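Local coordinates for nicotinate-nucleotide--dimethylbenzimidazole phosphoribosyltransferase (Thermus thermophilus HB8, PDB 1WX1), which probably catalyses transfer of phosphoribose from nicotinate mononucleotide to 5,6-dimethylbenzimidazole, giving alpha-ribazole 5'-phosphate for cobalamin biosynthesis, at residues Q8-M13 against V29-A34. Residues are numbered along the deposited sequence; the frame is centred on the assembly and turned at random.
Sequences QARLRM and VALRLA
Leu31 pushes one methyl of its fork into the backbone of helix 3-14: Leu31 CD2 lies 3.5 Å from Ala9 C and 3.5 Å from Arg10 N, so it rests against the peptide link itself. Ala9 offers just its CB here, touching Leu31 CD2 at 3.7 Å and, one turn further along the other helix, Ala34 CB at 3.8 Å. The other methyl, CD1, meets the aliphatic part of Arg10, whose side chain crosses that of Leu31 at about a right angle; Arg10 CG lies 4.2 Å from Leu31 CD1. Met13 closes the contact a turn after Ala9. Its CG is anti to the backbone N (chi1 -179°), and bends at chi2 and chi3 then bring Met13 CE within 3.7 Å of Ala30 CB and 4.1 Å of Leu31 CD2. No hydrogen bond crosses between the segments, and the side-chain contacts are all between carbon atoms. Beyond it, Met13 also touches Ile321 of helix 306-321, while Val29 and Leu33 pack on that helix and on Phe273. With segment axes 9.4 Å apart at closest approach and their N-to-C directions 144° apart, the first two helices of this CobT-family chain form an alpha-hairpin, 36° from exactly antiparallel.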
loop_
_atom_site.group_PDB
_atom_site.type_symbol
_atom_site.label_atom_id
_atom_site.label_comp_id
_atom_site.label_asym_id
_atom_site.label_seq_id
_atom_site.Cartn_x
_atom_site.Cartn_y
_atom_site.Cartn_z
ATOM N N GLN A 8 17.485 -13.211 15.358
ATOM C CA GLN A 8 16.575 -13.231 16.498
ATOM C C GLN A 8 15.171 -12.812 16.083
ATOM O O GLN A 8 14.182 -13.368 16.558
ATOM C CB GLN A 8 17.086 -12.295 17.592
ATOM C CG GLN A 8 18.437 -12.693 18.168
ATOM N N ALA A 9 15.090 -11.819 15.203
ATOM C CA ALA A 9 13.804 -11.330 14.720
ATOM C C ALA A 9 13.135 -12.415 13.887
ATOM O O ALA A 9 11.921 -12.602 13.947
ATOM C CB ALA A 9 14.007 -10.067 13.882
ATOM N N ARG A 10 13.939 -13.136 13.113
ATOM C CA ARG A 10 13.418 -14.201 12.270
ATOM C C ARG A 10 12.782 -15.280 13.147
ATOM O O ARG A 10 11.767 -15.870 12.782
ATOM C CB ARG A 10 14.552 -14.786 11.425
ATOM C CG ARG A 10 14.096 -15.609 10.242
ATOM C CD ARG A 10 15.296 -16.174 9.496
ATOM N NE ARG A 10 16.141 -15.128 8.931
ATOM C CZ ARG A 10 17.471 -15.142 8.967
ATOM N NH1 ARG A 10 18.110 -16.151 9.547
ATOM N NH2 ARG A 10 18.162 -14.148 8.426
ATOM N N LEU A 11 13.374 -15.523 14.314
ATOM C CA LEU A 11 12.842 -16.518 15.248
ATOM C C LEU A 11 11.526 -16.053 15.866
ATOM O O LEU A 11 10.564 -16.821 15.953
ATOM C CB LEU A 11 13.831 -16.785 16.380
ATOM C CG LEU A 11 15.174 -17.447 16.091
ATOM C CD1 LEU A 11 15.872 -17.737 17.418
ATOM C CD2 LEU A 11 14.963 -18.737 15.316
ATOM N N ARG A 12 11.484 -14.799 16.310
ATOM C CA ARG A 12 10.268 -14.272 16.920
ATOM C C ARG A 12 9.114 -14.291 15.920
ATOM O O ARG A 12 7.985 -14.645 16.267
ATOM C CB ARG A 12 10.486 -12.842 17.434
ATOM C CG ARG A 12 9.256 -12.281 18.131
ATOM C CD ARG A 12 9.444 -10.865 18.676
ATOM N NE ARG A 12 8.210 -10.399 19.309
ATOM C CZ ARG A 12 7.759 -10.830 20.484
ATOM N NH1 ARG A 12 8.449 -11.735 21.171
ATOM N NH2 ARG A 12 6.604 -10.383 20.963
ATOM N N MET A 13 9.411 -13.911 14.681
ATOM C CA MET A 13 8.421 -13.876 13.607
ATOM C C MET A 13 7.741 -15.237 13.476
ATOM O O MET A 13 6.512 -15.334 13.396
ATOM C CB MET A 13 9.107 -13.515 12.285
ATOM C CG MET A 13 8.180 -13.410 11.084
ATOM S SD MET A 13 7.001 -12.042 11.210
ATOM C CE MET A 13 8.112 -10.626 10.947
ATOM N N VAL A 29 10.113 -7.393 5.286
ATOM C CA VAL A 29 10.318 -5.974 5.543
ATOM C C VAL A 29 10.583 -5.765 7.034
ATOM O O VAL A 29 11.527 -5.074 7.420
ATOM C CB VAL A 29 9.072 -5.152 5.124
ATOM C CG1 VAL A 29 9.259 -3.688 5.507
ATOM C CG2 VAL A 29 8.845 -5.278 3.614
ATOM N N ALA A 30 9.745 -6.371 7.869
ATOM C CA ALA A 30 9.888 -6.257 9.321
ATOM C C ALA A 30 11.269 -6.720 9.778
ATOM O O ALA A 30 11.928 -6.063 10.588
ATOM C CB ALA A 30 8.804 -7.085 10.023
ATOM N N LEU A 31 11.708 -7.863 9.259
ATOM C CA LEU A 31 13.011 -8.405 9.633
ATOM C C LEU A 31 14.145 -7.469 9.243
ATOM O O LEU A 31 15.107 -7.298 9.990
ATOM C CB LEU A 31 13.222 -9.765 8.976
ATOM C CG LEU A 31 12.189 -10.837 9.328
ATOM C CD1 LEU A 31 12.497 -12.117 8.550
ATOM C CD2 LEU A 31 12.214 -11.099 10.829
ATOM N N ARG A 32 14.042 -6.866 8.066
ATOM C CA ARG A 32 15.084 -5.951 7.624
ATOM C C ARG A 32 15.106 -4.719 8.521
ATOM O O ARG A 32 16.173 -4.247 8.913
ATOM C CB ARG A 32 14.859 -5.548 6.162
ATOM C CG ARG A 32 14.988 -6.699 5.175
ATOM C CD ARG A 32 14.885 -6.201 3.732
ATOM N NE ARG A 32 15.938 -5.237 3.435
ATOM C CZ ARG A 32 15.857 -4.302 2.493
ATOM N NH1 ARG A 32 14.762 -4.198 1.743
ATOM N NH2 ARG A 32 16.869 -3.462 2.308
ATOM N N LEU A 33 13.927 -4.204 8.855
ATOM C CA LEU A 33 13.832 -3.036 9.724
ATOM C C LEU A 33 14.457 -3.333 11.086
ATOM O O LEU A 33 15.193 -2.509 11.638
ATOM C CB LEU A 33 12.365 -2.625 9.889
ATOM C CG LEU A 33 11.729 -2.076 8.606
ATOM C CD1 LEU A 33 10.236 -1.847 8.808
ATOM C CD2 LEU A 33 12.438 -0.770 8.218
ATOM N N ALA A 34 14.165 -4.511 11.630
ATOM C CA ALA A 34 14.723 -4.899 12.922
ATOM C C ALA A 34 16.244 -4.927 12.859
ATOM O O ALA A 34 16.920 -4.414 13.751
ATOM C CB ALA A 34 14.191 -6.274 13.335
#